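Local coordinates for protein carboxylic ester hydrolase (Aspergillus niger, PDB 7K4O) that hydrolyses ester bonds of tannins as a fungal serine esterase, probably secreted, with gallic acid, the probable acid product, bound in this structure, at residues Y148-K153 against G189-S194; A154-S159 against Q197-E202; V262-D267 against T459-G464; S324-A329 against P423-I428. One frame throughout, in Å; residues are numbered along the deposited sequence.

Interaction 1 (Y148-K153 against G189-S194); sequences YMFAYK and GREGWS
Arg190 reaches across to the backbone of Phe150 and Ala151, and through it two helices of the alpha/beta-hydrolase fold are joined: helix 144-169 and helix 187-196, the latter leaving what is probably the nucleophile elbow. The axes of the two short segments come within 8.8 Å. Helix 144-169 widens here into a pi-type turn, in which the amides of Tyr152 and Lys153 share Tyr148 O from opposite faces of its plane. The arginine chain bends at its third torsion (chi3 65°), which turns the guanidinium edge-on to the two carbonyls. Its two terminal nitrogens are used differently. Arg190 NH1 meets Ala151 O at 3.0 Å, almost straight (169°) and on a lone pair in the carbonyl plane. Arg190 NH2 meets Phe150 O at 2.9 Å, more bent (143°) and from above that carbonyl's plane. Both oxygens lie near the plane of the guanidinium, so together they fix its rotation; Glu187 pairs with NH2 and Thr396 with NH1. The same NH2 sits over one face of the Phe150 ring, although Arg190 CZ is 5.1 Å from the ring centroid and any cation-pi attraction is weak. The Glu191 side chain crosses that of Phe150 at about a right angle, its OE2 4.0 Å from Phe150 CE1, while its OE1 is taken by His155 and Gly95. One residue beyond Ala151, Tyr152 CB rests on Ser194 CB. The serine hydroxyl gives its proton to Glu191 O at 2.6 Å and accepts one at 2.9 Å from a water between the helices, which donates its other proton to Phe150 O.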
loop_
_atom_site.group_PDB
_atom_site.type_symbol
_atom_site.label_atom_id
_atom_site.label_comp_id
_atom_site.label_asym_id
_atom_site.label_seq_id
_atom_site.Cartn_x
_atom_site.Cartn_y
_atom_site.Cartn_z
ATOM N N TYR A 148 -3.753 16.612 -9.051
ATOM C CA TYR A 148 -3.668 17.151 -7.670
ATOM C C TYR A 148 -4.711 16.460 -6.765
ATOM O O TYR A 148 -4.368 16.184 -5.575
ATOM C CB TYR A 148 -3.822 18.675 -7.648
ATOM C CG TYR A 148 -2.493 19.364 -7.833
ATOM C CD1 TYR A 148 -1.909 19.449 -9.098
ATOM C CD2 TYR A 148 -1.825 19.972 -6.786
ATOM C CE1 TYR A 148 -0.683 20.080 -9.271
ATOM C CE2 TYR A 148 -0.583 20.585 -6.940
ATOM C CZ TYR A 148 -0.017 20.659 -8.209
ATOM O OH TYR A 148 1.175 21.304 -8.414
ATOM N N MET A 149 -5.935 16.273 -7.246
ATOM C CA MET A 149 -6.960 15.581 -6.438
ATOM C C MET A 149 -6.497 14.141 -6.096
ATOM O O MET A 149 -6.565 13.745 -4.919
ATOM C CB MET A 149 -8.262 15.547 -7.215
ATOM C CG MET A 149 -9.001 16.872 -7.191
ATOM S SD MET A 149 -9.611 17.306 -5.514
ATOM C CE MET A 149 -11.126 16.343 -5.530
ATOM N N PHE A 150 -5.966 13.385 -7.050
ATOM C CA PHE A 150 -5.456 12.028 -6.785
ATOM C C PHE A 150 -4.258 12.083 -5.849
ATOM O O PHE A 150 -4.148 11.275 -4.907
ATOM C CB PHE A 150 -5.088 11.352 -8.108
ATOM C CG PHE A 150 -4.680 9.905 -8.039
ATOM C CD1 PHE A 150 -5.492 8.949 -7.448
ATOM C CD2 PHE A 150 -3.495 9.480 -8.604
ATOM C CE1 PHE A 150 -5.128 7.614 -7.439
ATOM C CE2 PHE A 150 -3.104 8.142 -8.552
ATOM C CZ PHE A 150 -3.942 7.214 -8.024
ATOM N N ALA A 151 -3.329 13.014 -6.085
ATOM C CA ALA A 151 -2.075 13.136 -5.326
ATOM C C ALA A 151 -2.372 13.326 -3.840
ATOM O O ALA A 151 -1.750 12.605 -3.059
ATOM C CB ALA A 151 -1.208 14.254 -5.849
ATOM N N TYR A 152 -3.162 14.340 -3.501
ATOM C CA TYR A 152 -3.369 14.678 -2.073
ATOM C C TYR A 152 -4.591 15.539 -1.821
ATOM O O TYR A 152 -5.014 15.608 -0.650
ATOM C CB TYR A 152 -2.122 15.364 -1.498
ATOM C CG TYR A 152 -1.832 16.747 -2.017
ATOM C CD1 TYR A 152 -2.437 17.861 -1.468
ATOM C CD2 TYR A 152 -0.928 16.953 -3.078
ATOM C CE1 TYR A 152 -2.146 19.142 -1.934
ATOM C CE2 TYR A 152 -0.615 18.222 -3.534
ATOM C CZ TYR A 152 -1.224 19.316 -2.963
ATOM O OH TYR A 152 -0.939 20.589 -3.422
ATOM N N LYS A 153 -5.157 16.209 -2.799
ATOM C CA LYS A 153 -6.148 17.244 -2.448
ATOM C C LYS A 153 -7.475 16.585 -2.077
ATOM O O LYS A 153 -8.209 17.129 -1.195
ATOM C CB LYS A 153 -6.311 18.258 -3.590
ATOM C CG LYS A 153 -7.160 19.454 -3.252
ATOM C CD LYS A 153 -6.952 20.642 -4.243
ATOM C CE LYS A 153 -7.428 20.311 -5.647
ATOM N NZ LYS A 153 -7.439 21.519 -6.508
ATOM N N GLY A 189 -2.154 3.086 0.669
ATOM C CA GLY A 189 -1.073 3.403 1.623
ATOM C C GLY A 189 -0.382 4.713 1.222
ATOM O O GLY A 189 -0.030 5.521 2.078
ATOM N N ARG A 190 -0.172 4.897 -0.086
ATOM C CA ARG A 190 0.410 6.151 -0.587
ATOM C C ARG A 190 -0.513 7.307 -0.168
ATOM O O ARG A 190 -0.049 8.379 0.274
ATOM C CB ARG A 190 0.555 6.170 -2.113
ATOM C CG ARG A 190 1.324 7.404 -2.597
ATOM C CD ARG A 190 1.109 7.620 -4.089
ATOM N NE ARG A 190 -0.262 7.939 -4.451
ATOM C CZ ARG A 190 -0.849 9.118 -4.268
ATOM N NH1 ARG A 190 -0.184 10.150 -3.746
ATOM N NH2 ARG A 190 -2.100 9.296 -4.597
ATOM N N GLU A 191 -1.808 7.132 -0.318
ATOM C CA GLU A 191 -2.776 8.187 0.022
ATOM C C GLU A 191 -2.681 8.537 1.501
ATOM O O GLU A 191 -2.725 9.727 1.825
ATOM C CB GLU A 191 -4.179 7.795 -0.370
ATOM C CG GLU A 191 -4.391 7.722 -1.877
ATOM C CD GLU A 191 -5.571 6.898 -2.334
ATOM O OE1 GLU A 191 -6.463 6.608 -1.527
ATOM O OE2 GLU A 191 -5.632 6.570 -3.559
ATOM N N GLY A 192 -2.485 7.547 2.374
ATOM C CA GLY A 192 -2.251 7.862 3.795
ATOM C C GLY A 192 -1.031 8.749 3.966
ATOM O O GLY A 192 -1.097 9.789 4.619
ATOM N N TRP A 193 0.089 8.375 3.357
ATOM C CA TRP A 193 1.335 9.185 3.480
ATOM C C TRP A 193 1.147 10.570 2.860
ATOM O O TRP A 193 1.766 11.523 3.344
ATOM C CB TRP A 193 2.546 8.469 2.880
ATOM C CG TRP A 193 3.121 7.424 3.774
ATOM C CD1 TRP A 193 3.199 6.095 3.513
ATOM C CD2 TRP A 193 3.615 7.601 5.114
ATOM N NE1 TRP A 193 3.795 5.443 4.554
ATOM C CE2 TRP A 193 4.054 6.342 5.557
ATOM C CE3 TRP A 193 3.824 8.712 5.949
ATOM C CZ2 TRP A 193 4.629 6.159 6.811
ATOM C CZ3 TRP A 193 4.399 8.523 7.187
ATOM C CH2 TRP A 193 4.775 7.254 7.622
ATOM N N SER A 194 0.318 10.723 1.833
ATOM C CA SER A 194 0.129 12.011 1.147
ATOM C C SER A 194 -0.381 13.051 2.153
ATOM O O SER A 194 -0.063 14.252 2.027
ATOM C CB SER A 194 -0.783 11.913 -0.047
ATOM O OG SER A 194 -2.160 11.784 0.294
HETATM O O HOH W 1 -3.964 11.064 -1.833
#

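Interaction 2 (A154-S159 against Q197-E202); sequences AHRELS and QRFGDE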
loop_
_atom_site.group_PDB
_atom_site.type_symbol
_atom_site.label_atom_id
_atom_site.label_comp_id
_atom_site.label_asym_id
_atom_site.label_seq_id
_atom_site.Cartn_x
_atom_site.Cartn_y
_atom_site.Cartn_z
ATOM N N ALA A 154 -7.892 15.531 -2.751
ATOM C CA ALA A 154 -9.200 14.884 -2.497
ATOM C C ALA A 154 -9.267 14.361 -1.045
ATOM O O ALA A 154 -10.321 14.520 -0.372
ATOM C CB ALA A 154 -9.437 13.727 -3.460
ATOM N N HIS A 155 -8.190 13.795 -0.553
ATOM C CA HIS A 155 -8.211 13.258 0.836
ATOM C C HIS A 155 -8.228 14.382 1.875
ATOM O O HIS A 155 -8.911 14.257 2.918
ATOM C CB HIS A 155 -7.059 12.311 1.074
ATOM C CG HIS A 155 -7.397 10.917 0.721
ATOM N ND1 HIS A 155 -8.357 10.186 1.455
ATOM C CD2 HIS A 155 -7.002 10.148 -0.315
ATOM C CE1 HIS A 155 -8.498 9.014 0.867
ATOM N NE2 HIS A 155 -7.664 8.943 -0.198
ATOM N N ARG A 156 -7.563 15.482 1.598
ATOM C CA ARG A 156 -7.630 16.668 2.480
ATOM C C ARG A 156 -9.082 17.143 2.596
ATOM O O ARG A 156 -9.563 17.413 3.728
ATOM C CB ARG A 156 -6.699 17.738 1.924
ATOM C CG ARG A 156 -6.704 19.036 2.691
ATOM C CD ARG A 156 -6.426 18.819 4.120
ATOM N NE ARG A 156 -6.170 20.131 4.744
ATOM C CZ ARG A 156 -6.032 20.284 6.065
ATOM N NH1 ARG A 156 -6.034 19.244 6.881
ATOM N NH2 ARG A 156 -5.813 21.483 6.553
ATOM N N GLU A 157 -9.769 17.282 1.447
ATOM C CA GLU A 157 -11.164 17.764 1.404
ATOM C C GLU A 157 -12.088 16.771 2.131
ATOM O O GLU A 157 -12.972 17.218 2.885
ATOM C CB GLU A 157 -11.561 17.995 -0.041
ATOM C CG GLU A 157 -10.864 19.192 -0.674
ATOM C CD GLU A 157 -10.944 19.324 -2.193
ATOM O OE1 GLU A 157 -11.622 18.485 -2.845
ATOM O OE2 GLU A 157 -10.332 20.297 -2.710
ATOM N N LEU A 158 -11.918 15.483 1.857
ATOM C CA LEU A 158 -12.726 14.429 2.508
ATOM C C LEU A 158 -12.592 14.561 4.031
ATOM O O LEU A 158 -13.618 14.507 4.737
ATOM C CB LEU A 158 -12.331 13.043 2.013
ATOM C CG LEU A 158 -12.871 11.831 2.811
ATOM C CD1 LEU A 158 -14.384 11.818 2.902
ATOM C CD2 LEU A 158 -12.300 10.549 2.256
ATOM N N SER A 159 -11.378 14.655 4.542
ATOM C CA SER A 159 -11.215 14.744 6.013
ATOM C C SER A 159 -11.859 16.019 6.527
ATOM O O SER A 159 -12.584 15.964 7.573
ATOM C CB SER A 159 -9.777 14.653 6.406
ATOM O OG SER A 159 -9.277 13.366 6.127
ATOM N N GLN A 197 2.340 13.640 5.348
ATOM C CA GLN A 197 3.467 14.477 4.882
ATOM C C GLN A 197 3.144 15.966 4.787
ATOM O O GLN A 197 4.088 16.728 4.700
ATOM C CB GLN A 197 3.967 13.919 3.544
ATOM C CG GLN A 197 4.740 12.645 3.711
ATOM C CD GLN A 197 5.078 11.917 2.436
ATOM O OE1 GLN A 197 4.954 12.452 1.324
ATOM N NE2 GLN A 197 5.425 10.646 2.567
ATOM N N ARG A 198 1.875 16.374 4.775
ATOM C CA ARG A 198 1.451 17.747 4.529
ATOM C C ARG A 198 0.631 18.360 5.663
ATOM O O ARG A 198 0.739 19.581 5.815
ATOM C CB ARG A 198 0.618 17.785 3.247
ATOM C CG ARG A 198 1.432 17.512 1.982
ATOM C CD ARG A 198 0.598 17.498 0.727
ATOM N NE ARG A 198 1.359 17.306 -0.493
ATOM C CZ ARG A 198 1.729 16.122 -0.993
ATOM N NH1 ARG A 198 1.478 14.993 -0.362
ATOM N NH2 ARG A 198 2.401 16.074 -2.141
ATOM N N PHE A 199 -0.183 17.585 6.358
ATOM C CA PHE A 199 -1.263 18.133 7.228
ATOM C C PHE A 199 -1.153 17.479 8.603
ATOM O O PHE A 199 -1.644 16.325 8.795
ATOM C CB PHE A 199 -2.624 17.942 6.592
ATOM C CG PHE A 199 -2.739 18.416 5.168
ATOM C CD1 PHE A 199 -2.596 19.758 4.862
ATOM C CD2 PHE A 199 -2.922 17.514 4.137
ATOM C CE1 PHE A 199 -2.635 20.184 3.542
ATOM C CE2 PHE A 199 -2.978 17.925 2.831
ATOM C CZ PHE A 199 -2.824 19.270 2.530
ATOM N N GLY A 200 -0.520 18.176 9.507
ATOM C CA GLY A 200 -0.102 17.577 10.789
ATOM C C GLY A 200 -1.254 17.144 11.668
ATOM O O GLY A 200 -1.097 16.143 12.397
ATOM N N ASP A 201 -2.374 17.840 11.622
ATOM C CA ASP A 201 -3.479 17.470 12.543
ATOM C C ASP A 201 -4.714 16.955 11.806
ATOM O O ASP A 201 -5.763 16.857 12.463
ATOM C CB ASP A 201 -3.836 18.633 13.450
ATOM C CG ASP A 201 -4.055 19.903 12.684
ATOM O OD1 ASP A 201 -4.705 19.846 11.616
ATOM O OD2 ASP A 201 -3.454 20.926 13.097
ATOM N N GLU A 202 -4.603 16.490 10.570
ATOM C CA GLU A 202 -5.754 15.893 9.879
ATOM C C GLU A 202 -6.162 14.594 10.603
ATOM O O GLU A 202 -7.364 14.373 10.815
ATOM C CB GLU A 202 -5.360 15.644 8.426
ATOM C CG GLU A 202 -6.424 14.957 7.609
ATOM C CD GLU A 202 -6.112 14.884 6.111
ATOM O OE1 GLU A 202 -5.377 15.741 5.668
ATOM O OE2 GLU A 202 -6.696 14.052 5.441
HETATM O O HOH W 2 -6.509 19.609 9.767
#
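Arg156 lies flat on Phe199, fastening helix 144-169 to the type I turn Phe199-Glu202. That turn belongs to the loop closing a beta-alpha-beta crossover of the alpha/beta-hydrolase sheet, between helix 187-196 and strand 205-209. The arginine can be followed outward atom by atom. Its CB touches the rim of the ring, 3.8 Å from Phe199 CE2. With CG anti to the backbone N, the chain runs on past Phe199 CZ and then bends at chi2 (54°), which carries it across the ring instead of off its rim. CD sits over the middle of the face, 3.6 Å from the Phe199 centroid, a well-formed CH-pi contact. NE follows at 3.6 Å from Phe199 CD1, and the guanidinium completes an offset stack, its plane only 2° from that of the ring. CZ is thus well off the ring normal, and the cation-pi component is off-centre. Over the opposite face of Phe199 lies CB of Arg198, so both faces carry arginine aliphatic carbon. At the tip, Arg156 NH1 forms a long salt bridge of 3.8 Å to Glu202 OE1 and lies close to Phe199 CB. Arg156 NH1 also gives a hydrogen bond of 2.9 Å to a water, which in turn donates to Asp201 OD1. Glu202 divides its carboxylate, for OE2 is engaged by the helix itself. Ser159, which also bonds to Ser92, sends its hydroxyl proton to Glu202 OE2 at 2.8 Å, arriving on the anti side and 33° out of the carboxylate plane.

Interaction 3 (V262-D267 against T459-G464); sequences VVARTD and TVPGAG. With CA (calcium ion), chain K.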
loop_
_atom_site.group_PDB
_atom_site.type_symbol
_atom_site.label_atom_id
_atom_site.label_comp_id
_atom_site.label_asym_id
_atom_site.label_seq_id
_atom_site.Cartn_x
_atom_site.Cartn_y
_atom_site.Cartn_z
ATOM N N VAL A 262 7.001 -20.879 6.066
ATOM C CA VAL A 262 6.906 -19.396 6.059
ATOM C C VAL A 262 8.310 -18.880 6.174
ATOM O O VAL A 262 9.008 -19.209 7.102
ATOM C CB VAL A 262 6.019 -18.853 7.193
ATOM C CG1 VAL A 262 5.883 -17.328 7.049
ATOM C CG2 VAL A 262 4.652 -19.515 7.190
ATOM N N VAL A 263 8.693 -18.005 5.252
ATOM C CA VAL A 263 9.985 -17.295 5.385
ATOM C C VAL A 263 9.768 -15.942 6.065
ATOM O O VAL A 263 9.367 -14.977 5.381
ATOM C CB VAL A 263 10.620 -17.169 3.997
ATOM C CG1 VAL A 263 11.918 -16.388 4.057
ATOM C CG2 VAL A 263 10.810 -18.562 3.393
ATOM N N ALA A 264 10.073 -15.879 7.352
ATOM C CA ALA A 264 9.984 -14.646 8.152
ATOM C C ALA A 264 11.280 -13.876 8.030
ATOM O O ALA A 264 11.325 -12.749 8.513
ATOM C CB ALA A 264 9.708 -14.970 9.600
ATOM N N ARG A 265 12.359 -14.493 7.518
ATOM C CA ARG A 265 13.661 -13.798 7.414
ATOM C C ARG A 265 14.095 -13.833 5.948
ATOM O O ARG A 265 15.063 -14.571 5.593
ATOM C CB ARG A 265 14.673 -14.387 8.400
ATOM C CG ARG A 265 14.267 -14.151 9.851
ATOM C CD ARG A 265 14.424 -12.706 10.300
ATOM N NE ARG A 265 15.793 -12.279 10.336
ATOM C CZ ARG A 265 16.649 -12.487 11.316
ATOM N NH1 ARG A 265 16.261 -13.079 12.436
ATOM N NH2 ARG A 265 17.891 -12.070 11.202
ATOM N N THR A 266 13.481 -12.966 5.136
ATOM C CA THR A 266 13.892 -12.794 3.725
ATOM C C THR A 266 15.241 -12.092 3.664
ATOM O O THR A 266 15.905 -12.209 2.598
ATOM C CB THR A 266 12.835 -12.064 2.892
ATOM O OG1 THR A 266 12.724 -10.763 3.454
ATOM C CG2 THR A 266 11.547 -12.833 2.823
ATOM N N ASP A 267 15.676 -11.429 4.721
ATOM C CA ASP A 267 17.011 -10.819 4.833
ATOM C C ASP A 267 18.050 -11.965 4.878
ATOM O O ASP A 267 19.025 -11.948 4.093
ATOM C CB ASP A 267 17.109 -9.882 6.030
ATOM C CG ASP A 267 16.349 -10.275 7.286
ATOM O OD1 ASP A 267 16.126 -11.515 7.514
ATOM O OD2 ASP A 267 15.914 -9.344 8.010
ATOM N N THR A 459 7.243 -5.836 9.095
ATOM C CA THR A 459 7.067 -6.715 7.922
ATOM C C THR A 459 6.208 -7.916 8.290
ATOM O O THR A 459 6.135 -8.298 9.504
ATOM C CB THR A 459 8.404 -7.101 7.258
ATOM O OG1 THR A 459 9.100 -8.091 8.023
ATOM C CG2 THR A 459 9.299 -5.893 7.023
ATOM N N VAL A 460 5.527 -8.472 7.307
ATOM C CA VAL A 460 4.567 -9.582 7.558
ATOM C C VAL A 460 5.140 -10.844 6.909
ATOM O O VAL A 460 5.104 -10.991 5.671
ATOM C CB VAL A 460 3.164 -9.264 7.036
ATOM C CG1 VAL A 460 2.170 -10.322 7.494
ATOM C CG2 VAL A 460 2.728 -7.857 7.482
ATOM N N PRO A 461 5.589 -11.822 7.732
ATOM C CA PRO A 461 6.134 -13.076 7.199
ATOM C C PRO A 461 5.246 -13.756 6.178
ATOM O O PRO A 461 4.056 -13.948 6.383
ATOM C CB PRO A 461 6.272 -13.979 8.446
ATOM C CG PRO A 461 6.507 -13.014 9.559
ATOM C CD PRO A 461 5.672 -11.780 9.196
ATOM N N GLY A 462 5.862 -14.080 5.031
ATOM C CA GLY A 462 5.216 -14.812 3.925
ATOM C C GLY A 462 4.105 -14.098 3.173
ATOM O O GLY A 462 3.626 -14.626 2.187
ATOM N N ALA A 463 3.637 -12.921 3.605
ATOM C CA ALA A 463 2.476 -12.261 2.995
ATOM C C ALA A 463 2.818 -11.696 1.602
ATOM O O ALA A 463 4.005 -11.370 1.308
ATOM C CB ALA A 463 1.977 -11.158 3.908
ATOM N N GLY A 464 1.787 -11.620 0.807
ATOM C CA GLY A 464 1.854 -11.132 -0.575
ATOM C C GLY A 464 1.632 -9.629 -0.572
ATOM O O GLY A 464 2.153 -8.958 0.337
HETATM CA CA CA K . 9.865 -20.342 9.016
HETATM O O HOH W 3 8.213 -14.464 2.904
HETATM O O HOH W 4 8.398 -18.754 10.438
#
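Val262 and Ala264 close on Pro461 in a small apolar contact that sets the calcium-binding loop against the end of strand 455-460, an outermost strand of the alpha/beta-hydrolase sheet. Pro461 and Gly462 are the central residues of the type II turn Val460-Ala463, and glycine suits the positive phi of its third position. The proline ring meets both partners through CB and CG. Val262 approaches it at a slant and touches with a single branch: CG1, anti to the backbone N (chi1 -176°), lies 3.6 Å from Pro461 CB and covers the neighbouring Gly462 N at 3.8 Å. Ala264 meets the next part of the ring, its CB 3.8 Å from Pro461 CG, so that Pro461 CB is shared by the two methyl groups. No direct hydrogen bond spans the segments. A water bridges them instead, donating to Val263 O at 2.8 Å and accepting a weak bond from Gly462 N. The valine that packs with its side chain binds metal with its backbone. Asp253, Asp256, Lys258 and Asp260 complete the protein ligands of the calcium ion, and Asp256 OD2 also accepts from the amide of Ala264. Val262 O coordinates the calcium at 2.4 Å.

Interaction 4 (S324-A329 against P423-I428); sequences SYQPTA and PTAASI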
loop_
_atom_site.group_PDB
_atom_site.type_symbol
_atom_site.label_atom_id
_atom_site.label_comp_id
_atom_site.label_asym_id
_atom_site.label_seq_id
_atom_site.Cartn_x
_atom_site.Cartn_y
_atom_site.Cartn_z
ATOM N N SER A 324 14.653 -4.410 -5.822
ATOM C CA SER A 324 13.529 -5.214 -6.296
ATOM C C SER A 324 12.906 -5.963 -5.114
ATOM O O SER A 324 13.312 -5.742 -3.947
ATOM C CB SER A 324 13.984 -6.157 -7.402
ATOM O OG SER A 324 12.882 -6.736 -8.054
ATOM N N TYR A 325 11.929 -6.772 -5.449
ATOM C CA TYR A 325 11.164 -7.599 -4.486
ATOM C C TYR A 325 12.113 -8.544 -3.768
ATOM O O TYR A 325 13.176 -8.955 -4.313
ATOM C CB TYR A 325 10.061 -8.356 -5.202
ATOM C CG TYR A 325 9.308 -7.504 -6.175
ATOM C CD1 TYR A 325 8.388 -6.552 -5.746
ATOM C CD2 TYR A 325 9.539 -7.580 -7.530
ATOM C CE1 TYR A 325 7.725 -5.729 -6.635
ATOM C CE2 TYR A 325 8.894 -6.750 -8.427
ATOM C CZ TYR A 325 7.960 -5.830 -7.987
ATOM O OH TYR A 325 7.294 -5.065 -8.905
ATOM N N GLN A 326 11.753 -8.875 -2.541
ATOM C CA GLN A 326 12.542 -9.815 -1.715
ATOM C C GLN A 326 12.527 -11.210 -2.345
ATOM O O GLN A 326 11.600 -11.594 -3.043
ATOM C CB GLN A 326 11.953 -9.918 -0.312
ATOM C CG GLN A 326 12.164 -8.677 0.551
ATOM C CD GLN A 326 13.605 -8.310 0.744
ATOM O OE1 GLN A 326 14.158 -7.441 0.051
ATOM N NE2 GLN A 326 14.261 -8.967 1.704
ATOM N N PRO A 327 13.559 -12.028 -2.063
ATOM C CA PRO A 327 13.420 -13.475 -2.307
ATOM C C PRO A 327 12.136 -14.003 -1.640
ATOM O O PRO A 327 11.766 -13.488 -0.582
ATOM C CB PRO A 327 14.682 -14.056 -1.647
ATOM C CG PRO A 327 15.667 -12.925 -1.654
ATOM C CD PRO A 327 14.839 -11.651 -1.452
ATOM N N THR A 328 11.446 -14.932 -2.300
ATOM C CA THR A 328 10.157 -15.615 -1.965
ATOM C C THR A 328 8.980 -14.854 -2.561
ATOM O O THR A 328 7.925 -15.438 -2.664
ATOM C CB THR A 328 9.924 -15.906 -0.477
ATOM O OG1 THR A 328 9.688 -14.737 0.297
ATOM C CG2 THR A 328 11.105 -16.544 0.202
ATOM N N ALA A 329 9.159 -13.606 -3.021
ATOM C CA ALA A 329 8.077 -12.923 -3.764
ATOM C C ALA A 329 7.907 -13.565 -5.140
ATOM O O ALA A 329 8.948 -13.858 -5.796
ATOM C CB ALA A 329 8.348 -11.426 -3.873
ATOM N N PRO A 423 8.216 -3.599 -3.669
ATOM C CA PRO A 423 9.295 -4.193 -2.907
ATOM C C PRO A 423 9.184 -3.889 -1.407
ATOM O O PRO A 423 9.068 -2.758 -1.022
ATOM C CB PRO A 423 10.549 -3.574 -3.492
ATOM C CG PRO A 423 10.145 -3.229 -4.877
ATOM C CD PRO A 423 8.713 -2.724 -4.759
ATOM N N THR A 424 9.313 -4.921 -0.568
ATOM C CA THR A 424 9.301 -4.702 0.892
ATOM C C THR A 424 10.329 -3.664 1.310
ATOM O O THR A 424 10.051 -2.863 2.238
ATOM C CB THR A 424 9.508 -6.037 1.637
ATOM O OG1 THR A 424 8.706 -7.035 1.007
ATOM C CG2 THR A 424 9.158 -5.873 3.105
ATOM N N ALA A 425 11.529 -3.672 0.709
ATOM C CA ALA A 425 12.583 -2.727 1.072
ATOM C C ALA A 425 12.155 -1.271 0.826
ATOM O O ALA A 425 12.793 -0.385 1.389
ATOM C CB ALA A 425 13.858 -3.112 0.351
ATOM N N ALA A 426 11.154 -1.033 -0.002
ATOM C CA ALA A 426 10.671 0.346 -0.273
ATOM C C ALA A 426 10.158 0.963 1.036
ATOM O O ALA A 426 10.332 2.191 1.198
ATOM C CB ALA A 426 9.630 0.398 -1.304
ATOM N N SER A 427 9.566 0.146 1.899
ATOM C CA SER A 427 9.006 0.669 3.182
ATOM C C SER A 427 10.123 0.930 4.164
ATOM O O SER A 427 10.104 1.972 4.842
ATOM C CB SER A 427 7.939 -0.258 3.735
ATOM O OG SER A 427 6.756 -0.215 2.958
ATOM N N ILE A 428 11.091 0.006 4.320
ATOM C CA ILE A 428 12.233 0.265 5.216
ATOM C C ILE A 428 12.904 1.562 4.802
ATOM O O ILE A 428 13.281 2.381 5.660
ATOM C CB ILE A 428 13.222 -0.930 5.193
ATOM C CG1 ILE A 428 12.745 -2.124 6.027
ATOM C CG2 ILE A 428 14.542 -0.455 5.718
ATOM C CD1 ILE A 428 11.571 -2.830 5.522
HETATM O O HOH W 5 12.432 -5.686 -1.255
HETATM O O HOH W 6 9.223 -7.788 -1.623
#
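The approach to helix 425-438, just after the loop that carries the probable triad aspartate of this alpha/beta-hydrolase, is met by an irregular segment whose Ser324, Tyr325 and Gln326 face Pro423 and Thr424. Pro423 has the largest share of the contact. Its CB lies 3.5 Å from Ser324 O, while the tyrosine runs obliquely past its ring, with Tyr325 CE1 3.7 Å from Pro423 CD. The phenol beyond is held by Asp333 and Gln221. Gln326 crosses Thr424 at about a right angle, CG against CB and OG1; a bend at chi2 (-58°) places the amide so that OE1 takes a bridging water while NE2 bonds to Thr266. Thr424 OG1 bonds to Gly416 O. Polar contact between the segments runs through two waters. One donates to Ser324 O and to Gln326 OE1, both at 2.8 Å, and accepts from Ala425 N at 3.0 Å. The other accepts from Gln326 N at 2.9 Å and from Thr424 N at 3.1 Å. The buried amides of Thr424 and Ala425 thus find water partners. Thr424 and Ile428 pack on strand 455-460, and Pro327 reaches helices 238-252 and 266-272.

How the interactions relate
The four contacts form two touching pairs within one alpha/beta-hydrolase domain. Interactions 1 and 2 lie 9 Å apart between centres and use consecutive turns of helix 144-169; they also meet where Tyr152 CD2 packs 3.5 Å from Arg198 NE. Interactions 3 and 4, 10 Å apart between centres, touch through Val263 CG2 and Thr328 CG2 at 3.8 Å. Interactions 2 and 3 stand on opposite sides of the chain's centre, their own centres about 32 Å apart. The gallic acid pocket is approached by interactions 1 and 4: the side chain of Arg190 is about 7 Å from the ligand and that of Tyr325 about 6 Å.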